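Local coordinates for protein putative aldehyde dehydrogenase (PDB 4YWE) that probably oxidises aldehydes to carboxylic acids with NAD or NADP as the electron acceptor, at residues P276-A281 / G420-D425; R428-A433 / V441-Y446. All coordinates share one frame; numbering follows the deposited sequence.

Contact 1. Residues P276-A281 / G420-D425; sequences PVLVSA and GIWTRD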
ATOM      1  N   PRO A 276      36.640  -0.438 -10.173  1.00 25.93           N
ATOM      2  CA  PRO A 276      36.427   1.013 -10.209  1.00 23.33           C
ATOM      3  C   PRO A 276      35.389   1.486  -9.197  1.00 23.27           C
ATOM      4  O   PRO A 276      35.504   2.598  -8.682  1.00 21.35           O
ATOM      5  CB  PRO A 276      35.942   1.261 -11.640  1.00 26.83           C
ATOM      6  CG  PRO A 276      35.310  -0.015 -12.044  1.00 29.22           C
ATOM      7  CD  PRO A 276      36.129  -1.090 -11.394  1.00 29.84           C
ATOM      8  N   VAL A 277      34.396   0.650  -8.912  1.00 23.85           N
ATOM      9  CA  VAL A 277      33.350   1.004  -7.962  1.00 15.94           C
ATOM     10  C   VAL A 277      33.912   1.015  -6.544  1.00 20.88           C
ATOM     11  O   VAL A 277      33.539   1.858  -5.729  1.00 22.25           O
ATOM     12  CB  VAL A 277      32.150   0.049  -8.070  1.00 18.84           C
ATOM     13  CG1 VAL A 277      31.034   0.493  -7.137  1.00 15.03           C
ATOM     14  CG2 VAL A 277      31.649  -0.009  -9.507  1.00 18.92           C
ATOM     15  N   LEU A 278      34.815   0.081  -6.255  1.00 18.40           N
ATOM     16  CA  LEU A 278      35.473   0.029  -4.952  1.00 17.75           C
ATOM     17  C   LEU A 278      36.252   1.312  -4.681  1.00 19.44           C
ATOM     18  O   LEU A 278      36.340   1.770  -3.542  1.00 22.31           O
ATOM     19  CB  LEU A 278      36.416  -1.174  -4.864  1.00 16.11           C
ATOM     20  CG  LEU A 278      35.800  -2.574  -4.877  1.00 17.92           C
ATOM     21  CD1 LEU A 278      36.886  -3.638  -4.826  1.00 16.73           C
ATOM     22  CD2 LEU A 278      34.822  -2.743  -3.728  1.00 19.24           C
ATOM     23  N   VAL A 279      36.815   1.886  -5.740  1.00 21.62           N
ATOM     24  CA  VAL A 279      37.650   3.074  -5.619  1.00 21.36           C
ATOM     25  C   VAL A 279      36.799   4.325  -5.438  1.00 21.38           C
ATOM     26  O   VAL A 279      36.974   5.067  -4.473  1.00 20.71           O
ATOM     27  CB  VAL A 279      38.581   3.218  -6.838  1.00 22.87           C
ATOM     28  CG1 VAL A 279      39.323   4.544  -6.789  1.00 21.77           C
ATOM     29  CG2 VAL A 279      39.562   2.055  -6.900  1.00 17.71           C
ATOM     30  N   SER A 280      35.872   4.552  -6.365  1.00 20.79           N
ATOM     31  CA  SER A 280      35.054   5.760  -6.343  1.00 21.78           C
ATOM     32  C   SER A 280      34.174   5.841  -5.097  1.00 20.92           C
ATOM     33  O   SER A 280      33.802   6.929  -4.670  1.00 22.00           O
ATOM     34  CB  SER A 280      34.183   5.841  -7.601  1.00 20.56           C
ATOM     35  OG  SER A 280      33.337   4.711  -7.716  1.00 19.73           O
ATOM     36  N   ALA A 281      33.855   4.692  -4.510  1.00 16.87           N
ATOM     37  CA  ALA A 281      33.008   4.657  -3.322  1.00 20.16           C
ATOM     38  C   ALA A 281      33.690   5.287  -2.106  1.00 20.18           C
ATOM     39  O   ALA A 281      33.025   5.656  -1.139  1.00 24.17           O
ATOM     40  CB  ALA A 281      32.597   3.227  -3.009  1.00 22.82           C
ATOM     41  N   GLY A 420      27.849  -3.210   0.527  1.00 19.21           N
ATOM     42  CA  GLY A 420      27.972  -3.675  -0.843  1.00 13.29           C
ATOM     43  C   GLY A 420      28.392  -5.130  -0.929  1.00 16.77           C
ATOM     44  O   GLY A 420      29.293  -5.569  -0.212  1.00 17.10           O
ATOM     45  N   ILE A 421      27.736  -5.882  -1.808  1.00 18.23           N
ATOM     46  CA  ILE A 421      28.032  -7.300  -1.986  1.00 19.12           C
ATOM     47  C   ILE A 421      28.522  -7.570  -3.403  1.00 19.82           C
ATOM     48  O   ILE A 421      27.829  -7.267  -4.374  1.00 21.21           O
ATOM     49  CB  ILE A 421      26.802  -8.171  -1.676  1.00 17.82           C
ATOM     50  CG1 ILE A 421      26.362  -7.990  -0.222  1.00 15.76           C
ATOM     51  CG2 ILE A 421      27.102  -9.633  -1.967  1.00 15.46           C
ATOM     52  CD1 ILE A 421      25.087  -8.736   0.122  1.00 15.75           C
ATOM     53  N   TRP A 422      29.714  -8.147  -3.522  1.00 15.71           N
ATOM     54  CA  TRP A 422      30.257  -8.488  -4.831  1.00 20.83           C
ATOM     55  C   TRP A 422      30.497  -9.991  -4.953  1.00 21.93           C
ATOM     56  O   TRP A 422      31.458 -10.524  -4.398  1.00 28.08           O
ATOM     57  CB  TRP A 422      31.554  -7.719  -5.092  1.00 16.42           C
ATOM     58  CG  TRP A 422      31.364  -6.233  -5.121  1.00 19.05           C
ATOM     59  CD1 TRP A 422      31.446  -5.374  -4.063  1.00 22.10           C
ATOM     60  CD2 TRP A 422      31.049  -5.429  -6.264  1.00 15.96           C
ATOM     61  NE1 TRP A 422      31.207  -4.087  -4.477  1.00 20.11           N
ATOM     62  CE2 TRP A 422      30.961  -4.093  -5.828  1.00 15.42           C
ATOM     63  CE3 TRP A 422      30.835  -5.709  -7.618  1.00 24.95           C
ATOM     64  CZ2 TRP A 422      30.668  -3.041  -6.690  1.00 16.15           C
ATOM     65  CZ3 TRP A 422      30.546  -4.661  -8.476  1.00 23.31           C
ATOM     66  CH2 TRP A 422      30.465  -3.345  -8.009  1.00 20.08           C
ATOM     67  N   THR A 423      29.609 -10.660  -5.681  1.00 21.79           N
ATOM     68  CA  THR A 423      29.706 -12.097  -5.918  1.00 21.67           C
ATOM     69  C   THR A 423      28.762 -12.504  -7.047  1.00 21.84           C
ATOM     70  O   THR A 423      27.774 -11.820  -7.313  1.00 24.10           O
ATOM     71  CB  THR A 423      29.369 -12.913  -4.652  1.00 18.73           C
ATOM     72  OG1 THR A 423      29.424 -14.312  -4.953  1.00 22.96           O
ATOM     73  CG2 THR A 423      27.979 -12.566  -4.148  1.00 19.19           C
ATOM     74  N   ARG A 424      29.070 -13.614  -7.711  1.00 20.97           N
ATOM     75  CA  ARG A 424      28.231 -14.096  -8.806  1.00 27.77           C
ATOM     76  C   ARG A 424      27.133 -15.032  -8.314  1.00 26.32           C
ATOM     77  O   ARG A 424      26.117 -15.212  -8.984  1.00 27.93           O
ATOM     78  CB  ARG A 424      29.080 -14.807  -9.864  1.00 36.23           C
ATOM     79  CG  ARG A 424      29.780 -13.873 -10.836  1.00 41.85           C
ATOM     80  CD  ARG A 424      30.608 -14.654 -11.845  1.00 45.34           C
ATOM     81  NE  ARG A 424      31.335 -13.777 -12.757  1.00 47.51           N
ATOM     82  CZ  ARG A 424      32.597 -13.397 -12.583  1.00 49.55           C
ATOM     83  NH1 ARG A 424      33.278 -13.819 -11.527  1.00 51.84           N
ATOM     84  NH2 ARG A 424      33.178 -12.598 -13.466  1.00 49.81           N
ATOM     85  N   ASP A 425      27.339 -15.627  -7.143  1.00 26.04           N
ATOM     86  CA  ASP A 425      26.376 -16.577  -6.595  1.00 27.41           C
ATOM     87  C   ASP A 425      25.098 -15.875  -6.147  1.00 24.48           C
ATOM     88  O   ASP A 425      25.111 -15.085  -5.204  1.00 22.10           O
ATOM     89  CB  ASP A 425      26.987 -17.346  -5.423  1.00 30.73           C
ATOM     90  CG  ASP A 425      26.146 -18.536  -5.009  1.00 36.21           C
ATOM     91  OD1 ASP A 425      25.155 -18.342  -4.274  1.00 36.60           O
ATOM     92  OD2 ASP A 425      26.475 -19.668  -5.419  1.00 43.38           O
TER

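Contact 2. Residues R428-A433 / V441-Y446; sequences RQMRLA and VFINNY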
ATOM      1  N   ARG A 428      23.848 -16.690  -2.525  1.00 24.87           N
ATOM      2  CA  ARG A 428      24.723 -16.000  -1.584  1.00 24.60           C
ATOM      3  C   ARG A 428      24.373 -14.517  -1.472  1.00 24.10           C
ATOM      4  O   ARG A 428      24.401 -13.949  -0.381  1.00 24.65           O
ATOM      5  CB  ARG A 428      26.184 -16.168  -2.005  1.00 25.17           C
ATOM      6  CG  ARG A 428      27.174 -15.367  -1.179  1.00 22.85           C
ATOM      7  CD  ARG A 428      28.577 -15.519  -1.732  1.00 23.42           C
ATOM      8  NE  ARG A 428      29.107 -16.858  -1.499  1.00 25.59           N
ATOM      9  CZ  ARG A 428      30.107 -17.393  -2.190  1.00 24.66           C
ATOM     10  NH1 ARG A 428      30.680 -16.708  -3.169  1.00 22.92           N
ATOM     11  NH2 ARG A 428      30.528 -18.619  -1.905  1.00 28.68           N
ATOM     12  N   GLN A 429      24.040 -13.902  -2.603  1.00 25.23           N
ATOM     13  CA  GLN A 429      23.675 -12.488  -2.638  1.00 21.20           C
ATOM     14  C   GLN A 429      22.516 -12.174  -1.698  1.00 21.13           C
ATOM     15  O   GLN A 429      22.623 -11.305  -0.831  1.00 15.64           O
ATOM     16  CB  GLN A 429      23.308 -12.066  -4.063  1.00 16.77           C
ATOM     17  CG  GLN A 429      24.474 -12.048  -5.034  1.00 17.14           C
ATOM     18  CD  GLN A 429      24.026 -12.018  -6.483  1.00 20.91           C
ATOM     19  OE1 GLN A 429      22.834 -11.909  -6.775  1.00 19.86           O
ATOM     20  NE2 GLN A 429      24.981 -12.115  -7.400  1.00 20.54           N
ATOM     21  N   MET A 430      21.408 -12.887  -1.874  1.00 23.50           N
ATOM     22  CA  MET A 430      20.207 -12.641  -1.086  1.00 23.02           C
ATOM     23  C   MET A 430      20.376 -13.090   0.361  1.00 21.87           C
ATOM     24  O   MET A 430      19.856 -12.454   1.279  1.00 24.58           O
ATOM     25  CB  MET A 430      19.006 -13.347  -1.715  1.00 30.38           C
ATOM     26  CG  MET A 430      18.680 -12.861  -3.117  1.00 37.03           C
ATOM     27  SD  MET A 430      18.555 -11.064  -3.194  1.00 39.20           S
ATOM     28  CE  MET A 430      17.196 -10.766  -2.064  1.00 34.90           C
ATOM     29  N   ARG A 431      21.104 -14.185   0.556  1.00 20.64           N
ATOM     30  CA  ARG A 431      21.341 -14.727   1.888  0.72 23.76           C
ATOM     31  C   ARG A 431      22.104 -13.729   2.756  1.00 24.48           C
ATOM     32  O   ARG A 431      21.782 -13.536   3.927  1.00 29.77           O
ATOM     33  CB  ARG A 431      22.106 -16.050   1.791  0.72 25.64           C
ATOM     34  CG  ARG A 431      22.231 -16.809   3.099  0.72 26.75           C
ATOM     35  CD  ARG A 431      22.686 -18.246   2.867  0.72 26.25           C
ATOM     36  NE  ARG A 431      23.954 -18.325   2.148  0.72 24.89           N
ATOM     37  CZ  ARG A 431      24.092 -18.819   0.921  0.72 25.79           C
ATOM     38  NH1 ARG A 431      23.037 -19.289   0.269  0.72 24.87           N
ATOM     39  NH2 ARG A 431      25.288 -18.850   0.345  0.72 25.35           N
ATOM     40  N   LEU A 432      23.116 -13.095   2.172  1.00 23.05           N
ATOM     41  CA  LEU A 432      23.915 -12.107   2.886  1.00 23.23           C
ATOM     42  C   LEU A 432      23.126 -10.828   3.128  1.00 19.77           C
ATOM     43  O   LEU A 432      23.193 -10.244   4.208  1.00 22.75           O
ATOM     44  CB  LEU A 432      25.192 -11.784   2.112  1.00 22.94           C
ATOM     45  CG  LEU A 432      26.254 -12.875   2.022  1.00 22.44           C
ATOM     46  CD1 LEU A 432      27.352 -12.420   1.094  1.00 20.58           C
ATOM     47  CD2 LEU A 432      26.811 -13.202   3.396  1.00 22.86           C
ATOM     48  N   ALA A 433      22.383 -10.401   2.111  1.00 17.44           N
ATOM     49  CA  ALA A 433      21.588  -9.177   2.183  1.00 16.78           C
ATOM     50  C   ALA A 433      20.604  -9.208   3.350  1.00 17.98           C
ATOM     51  O   ALA A 433      20.304  -8.174   3.947  1.00 19.42           O
ATOM     52  CB  ALA A 433      20.846  -8.957   0.874  1.00 15.78           C
ATOM     53  N   VAL A 441      21.415  -2.339   0.958  1.00 21.43           N
ATOM     54  CA  VAL A 441      22.360  -3.356   0.516  1.00 19.25           C
ATOM     55  C   VAL A 441      22.438  -3.325  -1.006  1.00 17.51           C
ATOM     56  O   VAL A 441      21.419  -3.411  -1.692  1.00 13.38           O
ATOM     57  CB  VAL A 441      21.970  -4.759   1.019  1.00 16.75           C
ATOM     58  CG1 VAL A 441      22.971  -5.789   0.528  1.00 16.81           C
ATOM     59  CG2 VAL A 441      21.887  -4.780   2.538  1.00 12.71           C
ATOM     60  N   PHE A 442      23.650  -3.189  -1.533  1.00 14.52           N
ATOM     61  CA  PHE A 442      23.841  -3.139  -2.977  1.00 14.82           C
ATOM     62  C   PHE A 442      24.512  -4.410  -3.480  1.00 15.70           C
ATOM     63  O   PHE A 442      25.550  -4.824  -2.963  1.00 16.96           O
ATOM     64  CB  PHE A 442      24.662  -1.908  -3.368  1.00 15.16           C
ATOM     65  CG  PHE A 442      23.988  -0.605  -3.044  1.00 16.17           C
ATOM     66  CD1 PHE A 442      23.095  -0.031  -3.935  1.00 14.77           C
ATOM     67  CD2 PHE A 442      24.244   0.046  -1.849  1.00 21.03           C
ATOM     68  CE1 PHE A 442      22.472   1.166  -3.640  1.00 20.70           C
ATOM     69  CE2 PHE A 442      23.625   1.245  -1.547  1.00 19.27           C
ATOM     70  CZ  PHE A 442      22.738   1.805  -2.444  1.00 19.58           C
ATOM     71  N   ILE A 443      23.907  -5.028  -4.487  1.00 16.38           N
ATOM     72  CA  ILE A 443      24.429  -6.263  -5.055  1.00 19.70           C
ATOM     73  C   ILE A 443      25.115  -5.983  -6.385  1.00 22.82           C
ATOM     74  O   ILE A 443      24.476  -5.541  -7.344  1.00 19.05           O
ATOM     75  CB  ILE A 443      23.316  -7.309  -5.219  1.00 23.14           C
ATOM     76  CG1 ILE A 443      22.734  -7.678  -3.852  1.00 25.61           C
ATOM     77  CG2 ILE A 443      23.844  -8.544  -5.932  1.00 18.99           C
ATOM     78  CD1 ILE A 443      21.663  -8.744  -3.907  1.00 28.25           C
ATOM     79  N   ASN A 444      26.422  -6.242  -6.424  1.00 19.16           N
ATOM     80  CA  ASN A 444      27.250  -6.025  -7.609  1.00 20.44           C
ATOM     81  C   ASN A 444      27.165  -4.581  -8.106  1.00 30.30           C
ATOM     82  O   ASN A 444      27.223  -4.312  -9.306  1.00 32.47           O
ATOM     83  CB  ASN A 444      26.862  -7.005  -8.719  1.00 21.72           C
ATOM     84  CG  ASN A 444      27.219  -8.439  -8.371  1.00 30.34           C
ATOM     85  OD1 ASN A 444      28.198  -8.691  -7.669  1.00 28.86           O
ATOM     86  ND2 ASN A 444      26.426  -9.384  -8.859  1.00 22.81           N
ATOM     87  N   ASN A 445      27.028  -3.664  -7.154  1.00 29.66           N
ATOM     88  CA  ASN A 445      27.099  -2.232  -7.406  1.00 27.54           C
ATOM     89  C   ASN A 445      27.270  -1.544  -6.058  1.00 25.56           C
ATOM     90  O   ASN A 445      27.438  -2.213  -5.038  1.00 17.54           O
ATOM     91  CB  ASN A 445      25.853  -1.718  -8.133  1.00 26.27           C
ATOM     92  CG  ASN A 445      24.623  -1.695  -7.246  1.00 24.61           C
ATOM     93  OD1 ASN A 445      24.123  -0.629  -6.890  1.00 25.29           O
ATOM     94  ND2 ASN A 445      24.123  -2.874  -6.895  1.00 23.73           N
ATOM     95  N   TYR A 446      27.232  -0.217  -6.050  1.00 24.61           N
ATOM     96  CA  TYR A 446      27.332   0.533  -4.803  1.00 25.09           C
ATOM     97  C   TYR A 446      26.808   1.949  -4.991  1.00 31.12           C
ATOM     98  O   TYR A 446      27.560   2.853  -5.352  1.00 34.75           O
ATOM     99  CB  TYR A 446      28.776   0.568  -4.303  1.00 22.85           C
ATOM    100  CG  TYR A 446      28.900   0.947  -2.846  1.00 21.21           C
ATOM    101  CD1 TYR A 446      28.883  -0.025  -1.854  1.00 18.68           C
ATOM    102  CD2 TYR A 446      29.029   2.275  -2.461  1.00 16.79           C
ATOM    103  CE1 TYR A 446      28.992   0.313  -0.522  1.00 15.46           C
ATOM    104  CE2 TYR A 446      29.140   2.623  -1.131  1.00 20.26           C
ATOM    105  CZ  TYR A 446      29.120   1.637  -0.166  1.00 20.50           C
ATOM    106  OH  TYR A 446      29.230   1.976   1.159  1.00 19.82           O
TER

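Contact 1. Residues P276-A281 / G420-D425
In the helix-on-sheet packing of this aldehyde dehydrogenase fold, Trp422, at the end of strand 418-422, meets Val277 and Leu278 of helix 271-283. The backbones stay well apart, Leu278 CA lying 9.3 Å from Gly420 CA, and the indole reaches across to the helix. With CG anti to its own carbonyl carbon (chi1 -62°), Trp422 brings CZ2 and CH2 of the benzo ring against Val277. That valine meets the ring at its edge, close to the ring plane: Val277 CG1 lies 3.6 Å from Trp422 CZ2. Val277 CG2 comes within 3.8 Å of Trp422 CH2, displaced further from the plane to the same side. Val277 CB touches this corner directly too, 3.7 Å from Trp422 CZ2. Leu278 makes the second, looser touch on the pyrrole part. Its CD2 methyl is 3.9 Å from Trp422 NE1, approaching obliquely, and the two side chains run past each other in opposite directions. The indole N-H does not depend on the helix for a partner, since NE1 is hydrogen-bonded to Gln263 OE1 on strand 261-265, a bond that should limit rotation of the ring. No hydrogen bond joins the two segments, so apolar contact carries the 134 Å² buried between them. Beyond the indole, Leu278 continues onto Leu306 and Leu310 of helix 303-315, Val277 packs on Tyr446, and Gly420 bonds through its backbone to Pro262 and Ile264 of the adjoining strand 261-265.

Contact 2. Residues R428-A433 / V441-Y446
Van der Waals contact of Ile443 with the aliphatic chain and amide face of Gln429 forms the centre of this beta-alpha-beta packing, in which helix 426-435 lies on the strand that follows it. The CG2 methyl of Ile443, anti to the backbone N, lies over one face of the glutamine amide, almost straight above Gln429 CD at 3.5 Å, and the two side chains cross at about a right angle. The other branch of the isoleucine ends at CD1, which touches both Gln429 CB at 3.7 Å and Met430 SD at 3.9 Å on its helix side; the methionine reaches it because its chain bends at chi2 and chi3. One helical turn further on from Gln429, Ala433 CB rests 3.8 Å from Val441 CG1. Consistent with the small alanine, Ala433 CA and Val441 CA are 6.1 Å apart.

The polar ends behave differently. Gln429 NE2 and Asn444 ND2 are 3.4 Å apart, but both are donors and do not bond; their amide planes stand 90° apart. Each amide is instead tied to the backbone of Thr423, Gln429 NE2 giving to its O and Asn444 OD1 accepting from its N.

Helix and strand segments run nearly antiparallel, at 172° with axes 9.5 Å apart. Strand 440-443 pairs with strand 418-422 on one side, while on the other Val441, Phe442 and Ile443 pair in parallel with a strand of the third subunit, carrying the sheet across the interface.

Contact 1 and contact 2 place two helices, 271-283 and 426-435, against the neighbouring strands 418-422 and 440-443 of one sheet. Their centres are about 10 Å apart, and they meet where these strands run side by side in parallel: Ile421 N lies 2.7 Å from Phe442 O, and Ile421 O lies 2.7 Å from Asn444 N, both probable hydrogen bonds. The indole of contact 1 also packs on the turn that closes contact 2, with Trp422 CZ3 3.4 Å from Asn444 C. Both segments of contact 1 precede those of contact 2 in the sequence, the link being the strand 418-422 to helix 426-435 connection. Both lie away from the calcium and magnesium sites and the predicted active-site residue Glu256.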